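PDB 5MZ5: ALDH21) from Physcomitrella patens subsp. patens, which oxidises succinic semialdehyde to succinate with NADP+ as coenzyme, as a member of the aldehyde dehydrogenase family. Local coordinates for residues G169-V174 with L507-V512; P90-M95 with E233-A238; K345-G350 with I396-I401; G311-G316 with P418-Y423. All coordinates share one frame; numbering follows the deposited sequence.

Overall arrangement
Contact 2 opens first, at the end of helix 75-94, and contact 1 opens at strand 170-178 before contact 2 has closed in the loop ahead of strand 239-241, so the two cross along the chain. Next, helix 301-313 opens contact 4. The shorter loop of contact 3, from 345-350 to 396-401, lies wholly within that of contact 4, which closes at 418-423. Contact 1 closes last, at 507-512, and thus encloses both. Contacts 3 and 4 touch through neighbouring strands 395-402 and 419-425 of one sheet. Contact 2 ties helix 75-94 to the loop edging the Rossmann-type sheet, while contact 1, its centre about 41 Å from that of the chain, pairs two strands of the outlying sheet that continues into another subunit.

Contact 1 (G169-V174 with L507-V512); sequences GLQGIV and LVMRNV
L507 faces I173 as a hydrogen-bonded pair of an antiparallel ladder: L507 N gives to I173 O at 2.8 Å, and I173 N returns a bond to L507 O. Their branched apolar side chains share one face of the sheet, suiting a buried position. V508 is opposite G172 in a non-hydrogen-bonded pair, beside which G172 CA approaches L507 O to 3.1 Å in a CA-H...O contact. M509 pairs with Q171, its N bonded to Q171 O at 2.8 Å. CG of M509 lies beside the backbone N (chi1 -47°) and the chain bends at chi3, which lays SD against I173 CD1 at 3.6 Å. The flexible thioether thus fills the face between I173 and the aliphatic part of Q171. R510 turns to the other face, where L170 CD2 sits 3.7 Å above the centre of the guanidinium plane, while R510 NH2 forms a salt bridge with D470 of the second subunit. At N511 the strand has ended, yet its N still reaches G169 O at 2.9 Å, nearly straight at 170°. V512 is joined by water: one molecule links Q171 NE2, M509 O and V512 N, and another links Q171 NE2 to V512 O. Q171 OE1 is held by H158, so both ends of this amide are used. Strand 170-178 lies between 156-160 and 502-510, and the latter pairs in parallel with a strand of the second subunit, carrying the oligomerisation sheet across the interface.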
loop_
_atom_site.group_PDB
_atom_site.type_symbol
_atom_site.label_atom_id
_atom_site.label_comp_id
_atom_site.label_asym_id
_atom_site.label_seq_id
_atom_site.Cartn_x
_atom_site.Cartn_y
_atom_site.Cartn_z
ATOM N N GLY A 169 -13.180 17.077 11.706
ATOM C CA GLY A 169 -11.939 17.827 11.828
ATOM C C GLY A 169 -10.743 17.023 12.292
ATOM O O GLY A 169 -9.727 17.611 12.665
ATOM N N LEU A 170 -10.826 15.685 12.246
ATOM C CA LEU A 170 -9.714 14.830 12.647
ATOM C C LEU A 170 -9.032 14.159 11.464
ATOM O O LEU A 170 -9.680 13.719 10.517
ATOM C CB LEU A 170 -10.127 13.785 13.713
ATOM C CG LEU A 170 -10.820 14.323 14.988
ATOM C CD1 LEU A 170 -11.401 13.182 15.846
ATOM C CD2 LEU A 170 -9.865 15.159 15.837
ATOM N N GLN A 171 -7.693 14.101 11.534
ATOM C CA GLN A 171 -6.818 13.430 10.573
ATOM C C GLN A 171 -5.672 12.845 11.394
ATOM O O GLN A 171 -5.444 13.257 12.535
ATOM C CB GLN A 171 -6.310 14.407 9.478
ATOM C CG GLN A 171 -5.280 15.418 9.980
ATOM C CD GLN A 171 -4.939 16.461 8.960
ATOM O OE1 GLN A 171 -4.294 16.173 7.943
ATOM N NE2 GLN A 171 -5.285 17.711 9.262
ATOM N N GLY A 172 -4.975 11.899 10.822
ATOM C CA GLY A 172 -3.870 11.253 11.505
ATOM C C GLY A 172 -2.683 10.982 10.626
ATOM O O GLY A 172 -2.820 10.800 9.411
ATOM N N ILE A 173 -1.506 11.000 11.235
ATOM C CA ILE A 173 -0.248 10.619 10.597
ATOM C C ILE A 173 0.215 9.388 11.370
ATOM O O ILE A 173 0.424 9.464 12.578
ATOM C CB ILE A 173 0.830 11.740 10.571
ATOM C CG1 ILE A 173 0.360 12.938 9.708
ATOM C CG2 ILE A 173 2.192 11.165 10.069
ATOM C CD1 ILE A 173 1.077 14.238 10.002
ATOM N N VAL A 174 0.319 8.255 10.673
ATOM C CA VAL A 174 0.759 6.987 11.247
ATOM C C VAL A 174 2.198 6.764 10.806
ATOM O O VAL A 174 2.470 6.727 9.614
ATOM C CB VAL A 174 -0.160 5.803 10.847
ATOM C CG1 VAL A 174 0.278 4.520 11.545
ATOM C CG2 VAL A 174 -1.619 6.111 11.161
ATOM N N LEU A 507 -0.289 10.220 15.206
ATOM C CA LEU A 507 -0.450 11.613 15.600
ATOM C C LEU A 507 -1.881 11.960 15.174
ATOM O O LEU A 507 -2.169 12.028 13.976
ATOM C CB LEU A 507 0.585 12.545 14.898
ATOM C CG LEU A 507 0.525 14.020 15.287
ATOM C CD1 LEU A 507 0.874 14.232 16.790
ATOM C CD2 LEU A 507 1.426 14.875 14.362
ATOM N N VAL A 508 -2.788 12.064 16.148
ATOM C CA VAL A 508 -4.193 12.393 15.910
ATOM C C VAL A 508 -4.270 13.909 15.993
ATOM O O VAL A 508 -3.947 14.489 17.014
ATOM C CB VAL A 508 -5.181 11.671 16.881
ATOM C CG1 VAL A 508 -6.628 12.101 16.624
ATOM C CG2 VAL A 508 -5.034 10.147 16.797
ATOM N N MET A 509 -4.645 14.540 14.890
ATOM C CA MET A 509 -4.642 15.987 14.733
ATOM C C MET A 509 -6.039 16.567 14.623
ATOM O O MET A 509 -6.768 16.282 13.671
ATOM C CB MET A 509 -3.800 16.362 13.494
ATOM C CG MET A 509 -2.448 15.647 13.420
ATOM S SD MET A 509 -1.742 15.703 11.746
ATOM C CE MET A 509 -1.070 17.262 11.761
ATOM N N ARG A 510 -6.389 17.410 15.589
ATOM C CA ARG A 510 -7.673 18.093 15.688
ATOM C C ARG A 510 -7.607 19.508 15.099
ATOM O O ARG A 510 -6.925 20.382 15.641
ATOM C CB ARG A 510 -8.167 18.066 17.143
ATOM C CG ARG A 510 -9.036 19.245 17.610
ATOM C CD ARG A 510 -10.496 18.937 17.780
ATOM N NE ARG A 510 -10.771 17.731 18.569
ATOM C CZ ARG A 510 -11.846 16.974 18.377
ATOM N NH1 ARG A 510 -12.755 17.321 17.482
ATOM N NH2 ARG A 510 -12.019 15.867 19.080
ATOM N N ASN A 511 -8.322 19.716 13.978
ATOM C CA ASN A 511 -8.410 20.985 13.240
ATOM C C ASN A 511 -7.041 21.633 12.953
ATOM O O ASN A 511 -6.884 22.845 13.099
ATOM C CB ASN A 511 -9.371 21.979 13.942
ATOM C CG ASN A 511 -10.792 21.463 14.060
ATOM O OD1 ASN A 511 -11.422 21.053 13.073
ATOM N ND2 ASN A 511 -11.322 21.472 15.266
ATOM N N VAL A 512 -6.053 20.821 12.563
ATOM C CA VAL A 512 -4.720 21.345 12.236
ATOM C C VAL A 512 -4.812 21.962 10.819
ATOM O O VAL A 512 -5.287 21.321 9.881
ATOM C CB VAL A 512 -3.603 20.280 12.408
ATOM C CG1 VAL A 512 -2.279 20.762 11.836
ATOM C CG2 VAL A 512 -3.432 19.908 13.886
HETATM O O HOH W 1 -6.834 18.026 11.592
HETATM O O HOH W 2 -5.246 19.968 7.529
#

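Contact 2 (P90-M95 with E233-A238); sequences PAMAAM and ELPLGA
M92 and M95 reach P235 by differently folded chains. M92 carries CG beside its backbone N (chi1 -78°) and bends again at chi2 and chi3, which brings SD to 3.5 Å from A238 CB and 3.8 Å from P235 CD. M95 starts alike but runs straight through chi2 (174°) before bending at chi3; its SD ends 3.7 Å from P235 CD, and CE reaches 3.4 Å from E233 O. P235 CD is therefore met by two sulfurs, whose unbranched, polarisable chains can adapt to the shape of the ring. A91, too small to hold the loop off, puts CB 4.0 Å from P235 CB. This loop, between helix 219-229 and strand 239-241 of the Rossmann-type sheet, contains a type II beta turn from P235 to A238, closed by A238 N to P235 O at 3.2 Å; G237 supplies the positive phi that its third position requires. No hydrogen bond crosses between the segments, and L234 adds a methyl, CD1, 4.1 Å from M92 SD. The E233 carboxylate forms a salt bridge with K106 on helix 97-113, the helix whose V103 also touches M95.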
loop_
_atom_site.group_PDB
_atom_site.type_symbol
_atom_site.label_atom_id
_atom_site.label_comp_id
_atom_site.label_asym_id
_atom_site.label_seq_id
_atom_site.Cartn_x
_atom_site.Cartn_y
_atom_site.Cartn_z
ATOM N N PRO A 90 18.908 5.797 21.458
ATOM C CA PRO A 90 18.568 7.131 20.908
ATOM C C PRO A 90 19.377 7.539 19.671
ATOM O O PRO A 90 18.790 8.067 18.729
ATOM C CB PRO A 90 18.789 8.083 22.096
ATOM C CG PRO A 90 18.704 7.185 23.320
ATOM C CD PRO A 90 19.325 5.906 22.878
ATOM N N ALA A 91 20.705 7.280 19.648
ATOM C CA ALA A 91 21.516 7.614 18.466
ATOM C C ALA A 91 21.163 6.724 17.257
ATOM O O ALA A 91 21.213 7.197 16.130
ATOM C CB ALA A 91 23.004 7.542 18.779
ATOM N N MET A 92 20.769 5.462 17.503
ATOM C CA MET A 92 20.328 4.527 16.457
ATOM C C MET A 92 19.028 5.071 15.825
ATOM O O MET A 92 18.929 5.154 14.600
ATOM C CB MET A 92 20.070 3.126 17.047
ATOM C CG MET A 92 21.327 2.312 17.311
ATOM S SD MET A 92 22.155 1.882 15.783
ATOM C CE MET A 92 21.275 0.465 15.298
ATOM N N ALA A 93 18.070 5.506 16.686
ATOM C CA ALA A 93 16.773 6.073 16.305
ATOM C C ALA A 93 16.891 7.453 15.618
ATOM O O ALA A 93 16.017 7.796 14.832
ATOM C CB ALA A 93 15.862 6.150 17.526
ATOM N N ALA A 94 17.973 8.218 15.884
ATOM C CA ALA A 94 18.239 9.544 15.300
ATOM C C ALA A 94 19.022 9.492 13.965
ATOM O O ALA A 94 19.143 10.513 13.300
ATOM C CB ALA A 94 18.968 10.446 16.305
ATOM N N MET A 95 19.571 8.333 13.583
ATOM C CA MET A 95 20.281 8.202 12.306
ATOM C C MET A 95 19.325 8.544 11.143
ATOM O O MET A 95 18.138 8.175 11.173
ATOM C CB MET A 95 20.721 6.746 12.092
ATOM C CG MET A 95 21.887 6.312 12.948
ATOM S SD MET A 95 22.193 4.553 12.753
ATOM C CE MET A 95 23.203 4.540 11.238
ATOM N N GLU A 233 29.511 5.184 10.512
ATOM C CA GLU A 233 28.103 5.618 10.551
ATOM C C GLU A 233 27.315 4.930 11.672
ATOM O O GLU A 233 26.337 5.492 12.166
ATOM C CB GLU A 233 27.388 5.314 9.219
ATOM C CG GLU A 233 27.754 6.218 8.056
ATOM C CD GLU A 233 28.864 5.729 7.148
ATOM O OE1 GLU A 233 29.735 4.958 7.613
ATOM O OE2 GLU A 233 28.884 6.158 5.972
ATOM N N LEU A 234 27.722 3.710 12.047
ATOM C CA LEU A 234 27.041 2.940 13.076
ATOM C C LEU A 234 27.444 3.411 14.477
ATOM O O LEU A 234 28.621 3.346 14.809
ATOM C CB LEU A 234 27.288 1.434 12.851
ATOM C CG LEU A 234 26.269 0.456 13.433
ATOM C CD1 LEU A 234 24.853 0.694 12.868
ATOM C CD2 LEU A 234 26.717 -0.970 13.182
ATOM N N PRO A 235 26.497 3.968 15.282
ATOM C CA PRO A 235 26.858 4.470 16.627
ATOM C C PRO A 235 27.557 3.445 17.528
ATOM O O PRO A 235 27.314 2.250 17.404
ATOM C CB PRO A 235 25.506 4.896 17.223
ATOM C CG PRO A 235 24.633 5.174 16.029
ATOM C CD PRO A 235 25.054 4.156 15.015
ATOM N N LEU A 236 28.413 3.924 18.444
ATOM C CA LEU A 236 29.113 3.072 19.407
ATOM C C LEU A 236 28.099 2.396 20.345
ATOM O O LEU A 236 27.194 3.052 20.860
ATOM C CB LEU A 236 30.121 3.904 20.203
ATOM C CG LEU A 236 31.121 3.117 21.037
ATOM C CD1 LEU A 236 32.206 2.492 20.142
ATOM C CD2 LEU A 236 31.731 4.014 22.124
ATOM N N GLY A 237 28.227 1.085 20.493
ATOM C CA GLY A 237 27.318 0.286 21.309
ATOM C C GLY A 237 26.080 -0.216 20.594
ATOM O O GLY A 237 25.242 -0.863 21.220
ATOM N N ALA A 238 25.953 0.057 19.272
ATOM C CA ALA A 238 24.817 -0.379 18.431
ATOM C C ALA A 238 24.749 -1.910 18.328
ATOM O O ALA A 238 23.679 -2.484 18.064
ATOM C CB ALA A 238 24.954 0.209 17.042
#

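Contact 3 (K345-G350 with I396-I401); sequences KKLKMG and IEPTVI
Two hydrophobic side chains of the loop 345-350, L347 and M349, lean on the chain around P398, and no hydrogen bond links the two segments. The apolar contacts are loose. L347 CD1 comes within 4.2 Å of P398 CB, and M349 SD lies 4.4 Å from P398 CD, so the ring is touched at two of its carbons by different residues. Proline suits this place because its compact ring offers only C-H groups to the loop. M349 also passes E397, its CE 4.3 Å from the aliphatic CG of the glutamate.

A second kind of contact joins sulfur to backbone. With CG opposite the backbone N (chi1 -170°) and chi2 fully extended, M349 spans the gap before bending at chi3, and SD stops 3.5 Å from I396 O. The polarisable thioether packs against the carbonyl oxygen as a van der Waals neighbour; the long unbranched chain gives it the reach.

Hydrogen bonding stays within 396-401 and shapes the partner. T399 OG1 gives to E397 O at 2.7 Å, the hydroxyl coming from above the carbonyl plane, 39° out of it. This bond bridges the two residues that flank P398.

Lysines dominate the remaining part of the loop, as befits its exposed surface; K348 NZ forms a salt bridge with D356. The loop follows helix 333-345, and L347 also touches I309 and F313 of helix 301-313. Strand 395-402, which carries P398, runs parallel to strand 419-425, while the side chain of I396, pointing away from the loop, packs on A368 and I371 of helix 365-380.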
loop_
_atom_site.group_PDB
_atom_site.type_symbol
_atom_site.label_atom_id
_atom_site.label_comp_id
_atom_site.label_asym_id
_atom_site.label_seq_id
_atom_site.Cartn_x
_atom_site.Cartn_y
_atom_site.Cartn_z
ATOM N N LYS A 345 21.405 -42.133 -5.588
ATOM C CA LYS A 345 22.551 -43.043 -5.637
ATOM C C LYS A 345 23.780 -42.418 -6.302
ATOM O O LYS A 345 24.898 -42.881 -6.066
ATOM C CB LYS A 345 22.169 -44.382 -6.308
ATOM C CG LYS A 345 21.412 -45.305 -5.354
ATOM C CD LYS A 345 20.754 -46.465 -6.078
ATOM C CE LYS A 345 21.027 -47.791 -5.411
ATOM N NZ LYS A 345 20.250 -47.993 -4.163
ATOM N N LYS A 346 23.578 -41.339 -7.078
ATOM C CA LYS A 346 24.629 -40.616 -7.794
ATOM C C LYS A 346 25.214 -39.464 -6.976
ATOM O O LYS A 346 26.254 -38.920 -7.372
ATOM C CB LYS A 346 24.094 -40.089 -9.145
ATOM C CG LYS A 346 23.893 -41.173 -10.193
ATOM C CD LYS A 346 23.302 -40.608 -11.484
ATOM C CE LYS A 346 23.176 -41.675 -12.556
ATOM N NZ LYS A 346 23.027 -41.089 -13.913
ATOM N N LEU A 347 24.543 -39.078 -5.853
ATOM C CA LEU A 347 24.943 -37.950 -5.013
ATOM C C LEU A 347 26.289 -38.171 -4.343
ATOM O O LEU A 347 26.469 -39.167 -3.653
ATOM C CB LEU A 347 23.861 -37.564 -3.987
ATOM C CG LEU A 347 22.499 -37.082 -4.527
ATOM C CD1 LEU A 347 21.503 -36.870 -3.385
ATOM C CD2 LEU A 347 22.640 -35.820 -5.383
ATOM N N LYS A 348 27.249 -37.263 -4.586
ATOM C CA LYS A 348 28.594 -37.370 -4.023
ATOM C C LYS A 348 28.605 -36.929 -2.578
ATOM O O LYS A 348 28.279 -35.786 -2.266
ATOM C CB LYS A 348 29.628 -36.575 -4.828
ATOM C CG LYS A 348 29.836 -37.109 -6.213
ATOM C CD LYS A 348 30.802 -36.277 -6.984
ATOM C CE LYS A 348 31.105 -36.966 -8.281
ATOM N NZ LYS A 348 32.037 -36.175 -9.128
ATOM N N MET A 349 28.982 -37.857 -1.702
ATOM C CA MET A 349 29.101 -37.663 -0.270
ATOM C C MET A 349 30.586 -37.712 0.082
ATOM O O MET A 349 31.294 -38.641 -0.320
ATOM C CB MET A 349 28.325 -38.754 0.484
ATOM C CG MET A 349 28.198 -38.487 1.964
ATOM S SD MET A 349 27.301 -39.759 2.880
ATOM C CE MET A 349 28.518 -41.046 2.947
ATOM N N GLY A 350 31.052 -36.706 0.808
ATOM C CA GLY A 350 32.446 -36.653 1.220
ATOM C C GLY A 350 32.896 -35.321 1.759
ATOM O O GLY A 350 32.109 -34.575 2.349
ATOM N N ILE A 396 25.848 -39.536 7.034
ATOM C CA ILE A 396 24.636 -40.330 6.846
ATOM C C ILE A 396 24.436 -40.377 5.349
ATOM O O ILE A 396 24.391 -39.327 4.696
ATOM C CB ILE A 396 23.376 -39.744 7.585
ATOM C CG1 ILE A 396 23.458 -39.948 9.112
ATOM C CG2 ILE A 396 22.057 -40.340 7.048
ATOM C CD1 ILE A 396 23.202 -41.472 9.622
ATOM N N GLU A 397 24.312 -41.585 4.803
ATOM C CA GLU A 397 24.052 -41.788 3.377
ATOM C C GLU A 397 22.699 -41.156 2.998
ATOM O O GLU A 397 21.772 -41.186 3.822
ATOM C CB GLU A 397 24.001 -43.283 3.056
ATOM C CG GLU A 397 25.362 -43.927 2.969
ATOM C CD GLU A 397 25.340 -45.424 2.736
ATOM O OE1 GLU A 397 26.384 -45.961 2.302
ATOM O OE2 GLU A 397 24.294 -46.066 2.993
ATOM N N PRO A 398 22.555 -40.568 1.783
ATOM C CA PRO A 398 21.221 -40.050 1.391
ATOM C C PRO A 398 20.251 -41.246 1.365
ATOM O O PRO A 398 20.543 -42.289 0.772
ATOM C CB PRO A 398 21.460 -39.403 0.022
ATOM C CG PRO A 398 22.722 -39.982 -0.473
ATOM C CD PRO A 398 23.538 -40.473 0.681
ATOM N N THR A 399 19.183 -41.140 2.156
ATOM C CA THR A 399 18.234 -42.215 2.406
ATOM C C THR A 399 16.841 -41.918 1.886
ATOM O O THR A 399 16.380 -40.786 1.975
ATOM C CB THR A 399 18.202 -42.477 3.931
ATOM O OG1 THR A 399 19.531 -42.642 4.426
ATOM C CG2 THR A 399 17.354 -43.676 4.322
ATOM N N VAL A 400 16.162 -42.965 1.388
ATOM C CA VAL A 400 14.763 -42.960 0.940
ATOM C C VAL A 400 14.067 -44.175 1.563
ATOM O O VAL A 400 14.525 -45.296 1.404
ATOM C CB VAL A 400 14.545 -42.897 -0.602
ATOM C CG1 VAL A 400 13.059 -42.722 -0.936
ATOM C CG2 VAL A 400 15.365 -41.772 -1.232
ATOM N N ILE A 401 12.985 -43.933 2.301
ATOM C CA ILE A 401 12.202 -44.983 2.955
ATOM C C ILE A 401 10.748 -44.854 2.507
ATOM O O ILE A 401 10.171 -43.770 2.556
ATOM C CB ILE A 401 12.328 -45.034 4.509
ATOM C CG1 ILE A 401 13.689 -44.488 5.025
ATOM C CG2 ILE A 401 12.044 -46.464 5.018
ATOM C CD1 ILE A 401 13.771 -44.223 6.539
#

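Contact 4 (G311-G316 with P418-Y423); sequences GGFYQG and PVVLLY
F313, G312 and G316 make the tight part of this contact against P418 and V420. The phenyl ring crosses both partner side chains at about a right angle: CD1 is 3.7 Å from P418 CB, and P418 O lies in the ring plane at its edge, 3.3 Å from CE1, where the ring hydrogens carry slight positive charge. At the far end of the ring, CZ meets V420 CG2 at 3.6 Å. The same methyl comes equally close, 3.6 Å, to G312 CA, an approach that a bare glycine permits. CG of F313 lies beside its backbone N (chi1 -54°), which swings the ring across toward the strand. G316 O is packed just as closely, 3.1 Å from P418 N, but the tertiary amide nitrogen of the proline carries no hydrogen, so the two meet by packing alone.

The slack side is formed by Y314 and Q315, which make no contact with 418-423; Y314 is partly exposed and belongs to the succinate site, its OH bonded to S319 OG, and Q315 is buried but poorly ordered.

Strand 419-425 runs parallel to and between strands 323-329 and 395-402, with helix 301-313 on the face where V420 points. F340 and V344 of helix 333-345 add to the apolar packing around V420 and F313 respectively.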
loop_
_atom_site.group_PDB
_atom_site.type_symbol
_atom_site.label_atom_id
_atom_site.label_comp_id
_atom_site.label_asym_id
_atom_site.label_seq_id
_atom_site.Cartn_x
_atom_site.Cartn_y
_atom_site.Cartn_z
ATOM N N GLY A 311 15.341 -30.547 -2.897
ATOM C CA GLY A 311 14.476 -30.497 -1.727
ATOM C C GLY A 311 14.846 -31.476 -0.632
ATOM O O GLY A 311 15.001 -31.097 0.534
ATOM N N GLY A 312 14.977 -32.730 -1.015
ATOM C CA GLY A 312 15.278 -33.808 -0.087
ATOM C C GLY A 312 16.684 -33.905 0.467
ATOM O O GLY A 312 16.866 -34.502 1.531
ATOM N N PHE A 313 17.697 -33.370 -0.240
ATOM C CA PHE A 313 19.092 -33.575 0.159
ATOM C C PHE A 313 20.036 -32.358 0.141
ATOM O O PHE A 313 21.207 -32.532 0.507
ATOM C CB PHE A 313 19.701 -34.695 -0.706
ATOM C CG PHE A 313 18.880 -35.963 -0.661
ATOM C CD1 PHE A 313 18.939 -36.812 0.442
ATOM C CD2 PHE A 313 17.982 -36.262 -1.681
ATOM C CE1 PHE A 313 18.137 -37.947 0.513
ATOM C CE2 PHE A 313 17.162 -37.388 -1.598
ATOM C CZ PHE A 313 17.273 -38.246 -0.523
ATOM N N TYR A 314 19.567 -31.153 -0.242
ATOM C CA TYR A 314 20.421 -29.950 -0.192
ATOM C C TYR A 314 20.669 -29.642 1.298
ATOM O O TYR A 314 19.792 -29.928 2.133
ATOM C CB TYR A 314 19.766 -28.752 -0.922
ATOM C CG TYR A 314 19.026 -27.773 -0.021
ATOM C CD1 TYR A 314 17.871 -28.155 0.669
ATOM C CD2 TYR A 314 19.481 -26.468 0.141
ATOM C CE1 TYR A 314 17.236 -27.281 1.553
ATOM C CE2 TYR A 314 18.827 -25.574 0.989
ATOM C CZ TYR A 314 17.702 -25.983 1.690
ATOM O OH TYR A 314 17.055 -25.089 2.513
ATOM N N GLN A 315 21.872 -29.119 1.639
ATOM C CA GLN A 315 22.310 -28.843 3.023
ATOM C C GLN A 315 22.309 -30.140 3.870
ATOM O O GLN A 315 22.371 -30.091 5.098
ATOM C CB GLN A 315 21.465 -27.713 3.684
ATOM C CG GLN A 315 22.258 -26.447 4.042
ATOM C CD GLN A 315 22.750 -25.631 2.850
ATOM O OE1 GLN A 315 23.872 -25.129 2.840
ATOM N NE2 GLN A 315 21.923 -25.437 1.835
ATOM N N GLY A 316 22.231 -31.282 3.186
ATOM C CA GLY A 316 22.163 -32.610 3.786
ATOM C C GLY A 316 20.923 -32.831 4.623
ATOM O O GLY A 316 20.985 -33.549 5.618
ATOM N N PRO A 418 19.608 -36.291 5.763
ATOM C CA PRO A 418 19.327 -36.574 4.341
ATOM C C PRO A 418 18.418 -37.792 4.173
ATOM O O PRO A 418 18.834 -38.829 3.654
ATOM C CB PRO A 418 20.731 -36.736 3.735
ATOM C CG PRO A 418 21.559 -37.287 4.869
ATOM C CD PRO A 418 20.951 -36.778 6.160
ATOM N N VAL A 419 17.174 -37.660 4.658
ATOM C CA VAL A 419 16.168 -38.718 4.678
ATOM C C VAL A 419 14.874 -38.228 4.080
ATOM O O VAL A 419 14.357 -37.193 4.511
ATOM C CB VAL A 419 15.939 -39.329 6.101
ATOM C CG1 VAL A 419 15.048 -40.578 6.030
ATOM C CG2 VAL A 419 17.253 -39.665 6.789
ATOM N N VAL A 420 14.341 -38.994 3.106
ATOM C CA VAL A 420 13.074 -38.710 2.430
ATOM C C VAL A 420 12.103 -39.872 2.616
ATOM O O VAL A 420 12.446 -41.022 2.344
ATOM C CB VAL A 420 13.256 -38.347 0.929
ATOM C CG1 VAL A 420 11.907 -38.133 0.236
ATOM C CG2 VAL A 420 14.139 -37.115 0.764
ATOM N N LEU A 421 10.887 -39.558 3.084
ATOM C CA LEU A 421 9.825 -40.541 3.258
ATOM C C LEU A 421 8.891 -40.488 2.063
ATOM O O LEU A 421 8.216 -39.484 1.850
ATOM C CB LEU A 421 9.063 -40.351 4.574
ATOM C CG LEU A 421 9.878 -40.394 5.871
ATOM C CD1 LEU A 421 8.976 -40.553 7.040
ATOM C CD2 LEU A 421 10.902 -41.520 5.872
ATOM N N LEU A 422 8.897 -41.563 1.262
ATOM C CA LEU A 422 8.107 -41.694 0.041
ATOM C C LEU A 422 6.761 -42.364 0.278
ATOM O O LEU A 422 6.675 -43.381 0.968
ATOM C CB LEU A 422 8.923 -42.476 -1.010
ATOM C CG LEU A 422 8.314 -42.695 -2.400
ATOM C CD1 LEU A 422 8.001 -41.361 -3.119
ATOM C CD2 LEU A 422 9.242 -43.534 -3.253
ATOM N N TYR A 423 5.714 -41.786 -0.322
ATOM C CA TYR A 423 4.331 -42.277 -0.245
ATOM C C TYR A 423 3.632 -42.142 -1.589
ATOM O O TYR A 423 3.945 -41.256 -2.389
ATOM C CB TYR A 423 3.521 -41.492 0.812
ATOM C CG TYR A 423 4.097 -41.551 2.208
ATOM C CD1 TYR A 423 3.863 -42.648 3.034
ATOM C CD2 TYR A 423 4.892 -40.516 2.702
ATOM C CE1 TYR A 423 4.407 -42.719 4.316
ATOM C CE2 TYR A 423 5.434 -40.569 3.989
ATOM C CZ TYR A 423 5.189 -41.676 4.794
ATOM O OH TYR A 423 5.714 -41.751 6.064
#